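Local structure of putatuve endo-xylanase (Clostridium stercorarium, 1O8P) at residues S52-T63 / L133-D142. The protein serves as the family 6 carbohydrate-binding module of a putative endo-xylanase, probably holding the enzyme on xylan and cellulose chains. Sequence-based numbering, arbitrary orientation.
Sequences SAIGYIENGYST and LVFSGPVNVD. With CA (calcium ion), chain B.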
ATOM      1  N   SER A  52       8.509   0.344  10.954  1.00 22.94           N
ATOM      2  CA  SER A  52       9.012  -0.582   9.937  1.00 22.05           C
ATOM      3  C   SER A  52       8.427  -0.278   8.573  1.00 20.92           C
ATOM      4  O   SER A  52       7.392   0.370   8.476  1.00 20.07           O
ATOM      5  CB  SER A  52       8.671  -2.040  10.287  1.00 22.59           C
ATOM      6  OG  SER A  52       9.170  -2.428  11.544  1.00 23.67           O
ATOM      7  N   ALA A  53       9.077  -0.767   7.518  1.00 19.50           N
ATOM      8  CA  ALA A  53       8.571  -0.568   6.184  1.00 18.96           C
ATOM      9  C   ALA A  53       8.874  -1.823   5.394  1.00 18.72           C
ATOM     10  O   ALA A  53       9.803  -2.551   5.691  1.00 19.48           O
ATOM     11  CB  ALA A  53       9.205   0.662   5.544  1.00 19.24           C
ATOM     12  N   ILE A  54       8.043  -2.137   4.430  1.00 18.27           N
ATOM     13  CA  ILE A  54       8.435  -3.181   3.493  1.00 17.48           C
ATOM     14  C   ILE A  54       9.430  -2.601   2.458  1.00 17.53           C
ATOM     15  O   ILE A  54       9.363  -1.417   2.119  1.00 15.51           O
ATOM     16  CB  ILE A  54       7.195  -3.856   2.884  1.00 17.08           C
ATOM     17  CG1 ILE A  54       6.306  -2.818   2.141  1.00 16.59           C
ATOM     18  CG2 ILE A  54       6.408  -4.598   4.032  1.00 15.68           C
ATOM     19  CD1 ILE A  54       5.079  -3.373   1.426  1.00 14.36           C
ATOM     20  N   GLY A  55      10.330  -3.463   1.970  1.00 17.48           N
ATOM     21  CA  GLY A  55      11.349  -3.132   0.979  1.00 17.41           C
ATOM     22  C   GLY A  55      11.851  -4.412   0.276  1.00 18.12           C
ATOM     23  O   GLY A  55      11.225  -5.467   0.446  1.00 17.28           O
ATOM     24  N   TYR A  56      12.989  -4.314  -0.454  1.00 18.79           N
ATOM     25  CA  TYR A  56      13.535  -5.338  -1.364  0.50 18.92           C
ATOM     26  C   TYR A  56      12.439  -5.755  -2.325  1.00 20.01           C
ATOM     27  O   TYR A  56      12.293  -6.933  -2.670  1.00 21.58           O
ATOM     28  CB  TYR A  56      14.174  -6.555  -0.655  0.50 18.07           C
ATOM     29  CG  TYR A  56      15.560  -6.380  -0.025  0.50 18.19           C
ATOM     30  CD1 TYR A  56      16.211  -5.134   0.022  0.50 19.87           C
ATOM     31  CD2 TYR A  56      16.202  -7.468   0.565  0.50 18.70           C
ATOM     32  CE1 TYR A  56      17.479  -4.985   0.632  0.50 20.58           C
ATOM     33  CE2 TYR A  56      17.443  -7.347   1.175  0.50 19.81           C
ATOM     34  CZ  TYR A  56      18.099  -6.106   1.217  0.50 21.48           C
ATOM     35  OH  TYR A  56      19.340  -6.000   1.852  0.50 19.27           O
ATOM     36  N   ILE A  57      11.653  -4.765  -2.753  1.00 21.45           N
ATOM     37  CA  ILE A  57      10.534  -4.949  -3.694  1.00 20.84           C
ATOM     38  C   ILE A  57      11.011  -4.843  -5.148  1.00 20.98           C
ATOM     39  O   ILE A  57      11.915  -4.074  -5.459  1.00 21.46           O
ATOM     40  CB  ILE A  57       9.378  -3.950  -3.363  1.00 20.69           C
ATOM     41  CG1 ILE A  57       8.531  -4.474  -2.181  1.00 21.18           C
ATOM     42  CG2 ILE A  57       8.523  -3.595  -4.597  1.00 17.61           C
ATOM     43  CD1 ILE A  57       7.694  -3.395  -1.529  1.00 21.12           C
ATOM     44  N   GLU A  58      10.419  -5.650  -6.014  1.00 20.56           N
ATOM     45  CA  GLU A  58      10.714  -5.632  -7.438  1.00 21.89           C
ATOM     46  C   GLU A  58       9.433  -5.540  -8.255  1.00 20.17           C
ATOM     47  O   GLU A  58       8.348  -5.780  -7.739  1.00 19.21           O
ATOM     48  CB  GLU A  58      11.458  -6.921  -7.821  1.00 22.50           C
ATOM     49  CG  GLU A  58      12.838  -7.087  -7.188  1.00 28.82           C
ATOM     50  CD  GLU A  58      13.872  -6.017  -7.566  1.00 35.05           C
ATOM     51  OE1 GLU A  58      13.715  -5.262  -8.567  1.00 39.76           O
ATOM     52  OE2 GLU A  58      14.900  -5.936  -6.850  1.00 41.93           O
ATOM     53  N   ASN A  59       9.565  -5.200  -9.541  1.00 20.62           N
ATOM     54  CA  ASN A  59       8.474  -5.353 -10.514  1.00 19.22           C
ATOM     55  C   ASN A  59       7.759  -6.712 -10.397  1.00 19.33           C
ATOM     56  O   ASN A  59       8.401  -7.773 -10.409  1.00 20.78           O
ATOM     57  CB  ASN A  59       9.007  -5.164 -11.957  1.00 18.57           C
ATOM     58  CG  ASN A  59       7.907  -5.183 -12.968  1.00 19.13           C
ATOM     59  OD1 ASN A  59       6.841  -4.694 -12.681  1.00 17.93           O
ATOM     60  ND2 ASN A  59       8.138  -5.767 -14.144  1.00 18.16           N
ATOM     61  N   GLY A  60       6.433  -6.670 -10.296  1.00 19.60           N
ATOM     62  CA  GLY A  60       5.590  -7.835 -10.178  1.00 18.63           C
ATOM     63  C   GLY A  60       5.304  -8.275  -8.750  1.00 19.58           C
ATOM     64  O   GLY A  60       4.425  -9.131  -8.535  1.00 18.48           O
ATOM     65  N   TYR A  61       6.031  -7.724  -7.774  1.00 19.66           N
ATOM     66  CA  TYR A  61       5.725  -8.012  -6.337  1.00 19.98           C
ATOM     67  C   TYR A  61       4.379  -7.435  -5.904  1.00 19.45           C
ATOM     68  O   TYR A  61       3.845  -6.537  -6.545  1.00 19.40           O
ATOM     69  CB  TYR A  61       6.775  -7.436  -5.402  1.00 20.27           C
ATOM     70  CG  TYR A  61       8.072  -8.188  -5.329  1.00 21.91           C
ATOM     71  CD1 TYR A  61       8.551  -8.932  -6.416  1.00 22.08           C
ATOM     72  CD2 TYR A  61       8.844  -8.125  -4.159  1.00 24.13           C
ATOM     73  CE1 TYR A  61       9.771  -9.624  -6.338  1.00 24.46           C
ATOM     74  CE2 TYR A  61      10.051  -8.818  -4.039  1.00 25.60           C
ATOM     75  CZ  TYR A  61      10.512  -9.560  -5.128  1.00 26.94           C
ATOM     76  OH  TYR A  61      11.713 -10.180  -5.007  1.00 24.78           O
ATOM     77  N   SER A  62       3.836  -7.960  -4.811  1.00 18.53           N
ATOM     78  CA  SER A  62       2.518  -7.594  -4.375  1.00 18.97           C
ATOM     79  C   SER A  62       2.335  -7.966  -2.905  1.00 18.32           C
ATOM     80  O   SER A  62       2.992  -8.889  -2.401  1.00 17.13           O
ATOM     81  CB  SER A  62       1.431  -8.268  -5.252  1.00 19.23           C
ATOM     82  OG  SER A  62       1.326  -9.657  -4.962  1.00 23.06           O
ATOM     83  N   THR A  63       1.489  -7.197  -2.214  1.00 17.81           N
ATOM     84  CA  THR A  63       1.110  -7.494  -0.844  1.00 17.77           C
ATOM     85  C   THR A  63      -0.384  -7.407  -0.760  1.00 17.12           C
ATOM     86  O   THR A  63      -1.011  -6.581  -1.427  1.00 16.41           O
ATOM     87  CB  THR A  63       1.808  -6.578   0.194  1.00 17.39           C
ATOM     88  OG1 THR A  63       1.998  -5.293  -0.365  1.00 17.67           O
ATOM     89  CG2 THR A  63       3.218  -7.014   0.468  1.00 17.52           C
ATOM     90  N   LEU A 133      -1.681  -4.400  -3.107  1.00 18.49           N
ATOM     91  CA  LEU A 133      -0.723  -3.434  -3.692  1.00 17.51           C
ATOM     92  C   LEU A 133       0.214  -4.195  -4.660  1.00 18.23           C
ATOM     93  O   LEU A 133       0.832  -5.173  -4.268  1.00 18.25           O
ATOM     94  CB  LEU A 133       0.101  -2.762  -2.576  1.00 16.57           C
ATOM     95  CG  LEU A 133      -0.714  -2.110  -1.448  1.00 15.36           C
ATOM     96  CD1 LEU A 133       0.257  -1.502  -0.400  1.00 15.54           C
ATOM     97  CD2 LEU A 133      -1.673  -1.019  -2.036  1.00 10.79           C
ATOM     98  N   VAL A 134       0.271  -3.759  -5.917  1.00 17.67           N
ATOM     99  CA  VAL A 134       1.084  -4.386  -6.922  1.00 17.12           C
ATOM    100  C   VAL A 134       2.125  -3.361  -7.327  1.00 17.63           C
ATOM    101  O   VAL A 134       1.793  -2.232  -7.667  1.00 17.73           O
ATOM    102  CB  VAL A 134       0.238  -4.908  -8.145  1.00 17.70           C
ATOM    103  CG1 VAL A 134       1.136  -5.646  -9.160  1.00 14.79           C
ATOM    104  CG2 VAL A 134      -0.945  -5.800  -7.662  1.00 16.44           C
ATOM    105  N   PHE A 135       3.389  -3.775  -7.262  1.00 17.61           N
ATOM    106  CA  PHE A 135       4.536  -2.898  -7.440  1.00 18.60           C
ATOM    107  C   PHE A 135       5.235  -3.085  -8.807  1.00 18.58           C
ATOM    108  O   PHE A 135       5.378  -4.216  -9.266  1.00 17.60           O
ATOM    109  CB  PHE A 135       5.531  -3.196  -6.328  1.00 18.96           C
ATOM    110  CG  PHE A 135       4.974  -2.983  -4.952  1.00 18.89           C
ATOM    111  CD1 PHE A 135       4.818  -1.704  -4.443  1.00 21.88           C
ATOM    112  CD2 PHE A 135       4.608  -4.060  -4.179  1.00 19.06           C
ATOM    113  CE1 PHE A 135       4.306  -1.495  -3.163  1.00 21.35           C
ATOM    114  CE2 PHE A 135       4.084  -3.883  -2.901  1.00 18.97           C
ATOM    115  CZ  PHE A 135       3.939  -2.596  -2.397  1.00 20.64           C
ATOM    116  N   SER A 136       5.661  -1.980  -9.431  1.00 19.24           N
ATOM    117  CA  SER A 136       6.280  -2.014 -10.771  1.00 20.49           C
ATOM    118  C   SER A 136       7.790  -1.783 -10.709  1.00 20.85           C
ATOM    119  O   SER A 136       8.511  -1.758 -11.714  1.00 21.52           O
ATOM    120  CB  SER A 136       5.579  -1.042 -11.739  1.00 20.58           C
ATOM    121  OG  SER A 136       5.896   0.291 -11.427  1.00 20.21           O
ATOM    122  N   GLY A 137       8.290  -1.682  -9.504  1.00 20.56           N
ATOM    123  CA  GLY A 137       9.687  -1.388  -9.317  1.00 20.59           C
ATOM    124  C   GLY A 137       9.975  -1.206  -7.839  1.00 20.69           C
ATOM    125  O   GLY A 137       9.071  -1.250  -7.006  1.00 20.49           O
ATOM    126  N   PRO A 138      11.257  -1.063  -7.519  1.00 21.19           N
ATOM    127  CA  PRO A 138      11.720  -0.851  -6.129  1.00 20.72           C
ATOM    128  C   PRO A 138      11.071   0.381  -5.436  1.00 20.30           C
ATOM    129  O   PRO A 138      11.041   1.492  -6.001  1.00 20.68           O
ATOM    130  CB  PRO A 138      13.244  -0.664  -6.288  1.00 21.18           C
ATOM    131  CG  PRO A 138      13.590  -1.242  -7.687  1.00 21.67           C
ATOM    132  CD  PRO A 138      12.355  -1.156  -8.499  1.00 20.58           C
ATOM    133  N   VAL A 139      10.535   0.163  -4.240  1.00 19.03           N
ATOM    134  CA  VAL A 139       9.933   1.209  -3.420  1.00 18.26           C
ATOM    135  C   VAL A 139       9.867   0.662  -1.972  1.00 18.27           C
ATOM    136  O   VAL A 139       9.739  -0.535  -1.761  1.00 18.06           O
ATOM    137  CB  VAL A 139       8.498   1.633  -3.946  1.00 19.23           C
ATOM    138  CG1 VAL A 139       7.488   0.437  -3.876  1.00 15.83           C
ATOM    139  CG2 VAL A 139       7.939   2.944  -3.227  1.00 17.19           C
ATOM    140  N   ASN A 140      10.025   1.533  -0.990  1.00 17.82           N
ATOM    141  CA  ASN A 140       9.729   1.162   0.402  1.00 18.01           C
ATOM    142  C   ASN A 140       8.403   1.769   0.836  1.00 17.61           C
ATOM    143  O   ASN A 140       8.107   2.903   0.507  1.00 16.32           O
ATOM    144  CB  ASN A 140      10.831   1.619   1.341  1.00 17.49           C
ATOM    145  CG  ASN A 140      12.127   0.820   1.179  1.00 19.82           C
ATOM    146  OD1 ASN A 140      13.064   1.054   1.906  1.00 23.80           O
ATOM    147  ND2 ASN A 140      12.174  -0.130   0.252  1.00 19.11           N
ATOM    148  N   VAL A 141       7.600   0.990   1.568  1.00 17.46           N
ATOM    149  CA  VAL A 141       6.287   1.419   1.987  1.00 16.66           C
ATOM    150  C   VAL A 141       6.179   1.250   3.497  1.00 17.59           C
ATOM    151  O   VAL A 141       6.313   0.141   4.012  1.00 17.32           O
ATOM    152  CB  VAL A 141       5.153   0.657   1.290  1.00 16.57           C
ATOM    153  CG1 VAL A 141       3.791   1.395   1.527  1.00 15.14           C
ATOM    154  CG2 VAL A 141       5.441   0.458  -0.239  1.00 15.48           C
ATOM    155  N   ASP A 142       5.972   2.373   4.187  1.00 17.04           N
ATOM    156  CA  ASP A 142       5.822   2.391   5.639  1.00 17.95           C
ATOM    157  C   ASP A 142       4.359   2.020   5.922  1.00 18.15           C
ATOM    158  O   ASP A 142       4.094   1.033   6.584  1.00 17.74           O
ATOM    159  CB  ASP A 142       6.176   3.789   6.165  1.00 17.26           C
ATOM    160  CG  ASP A 142       6.104   3.899   7.644  1.00 17.28           C
ATOM    161  OD1 ASP A 142       5.724   2.922   8.359  1.00 14.61           O
ATOM    162  OD2 ASP A 142       6.399   4.968   8.193  1.00 18.91           O
TER
HETATM  163 CA    CA B1149       5.094   0.672   8.861  1.00 28.93          CA
HETATM  164  O   HOH W   1       5.668   0.703  11.249  1.00 23.47           O
HETATM  165  O   HOH W   2      12.216  -1.771  -2.438  1.00 21.38           O
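I54 and V141 form an antiparallel hydrogen-bonded pair: I54 N donates a hydrogen bond to V141 O (2.9 Å), and I54 O accepts one from V141 N. The short strands 52-55 and 140-142 run at 152° to each other, and this single bridge is all the pairing they make. A second antiparallel pairing follows one residue out of step: T63 and L133 exchange two backbone bonds, and F135 N points almost straight at Y61 O (N-H...O 174°). F135 O in turn accepts from G60 N, within the type II beta turn E58 to Y61, which is closed by a bond from Y61 N to E58 O. Between the two pairings water 2 accepts from I57 N and donates to V139 O, bridging the chains where they part.

In the beta-sandwich of this family 6 module, which resembles galactose-binding domains, the segment 133-142 passes from strand 128-135 of one sheet to strand 140-147 of the other. I57 points into this crossing and packs on F135 and V139. With CG1 beside the backbone N (chi1 -80°), its CD1 sits over the middle of the F135 ring, 3.9 Å from the centroid, a CH-pi contact, while CG2 presses on F135 CB at 3.5 Å. T63 OG1 approaches the same ring at its edge, 3.6 Å from F135 CE2, and bonds to the hydroxyl of Y65. I54 lies alongside V141, and its CD1 is 4.1 Å from F135 CZ, the side chains of I54 and F135 crossing at about a right angle.

At the far end the chains share a calcium ion. S52 O binds it at 2.4 Å, and D142 chelates it through its backbone O and OD1; water 1, Q30 and E32 join them. D142 OD2 pairs with R80, a salt bridge that probably helps to hold the carboxylate in position.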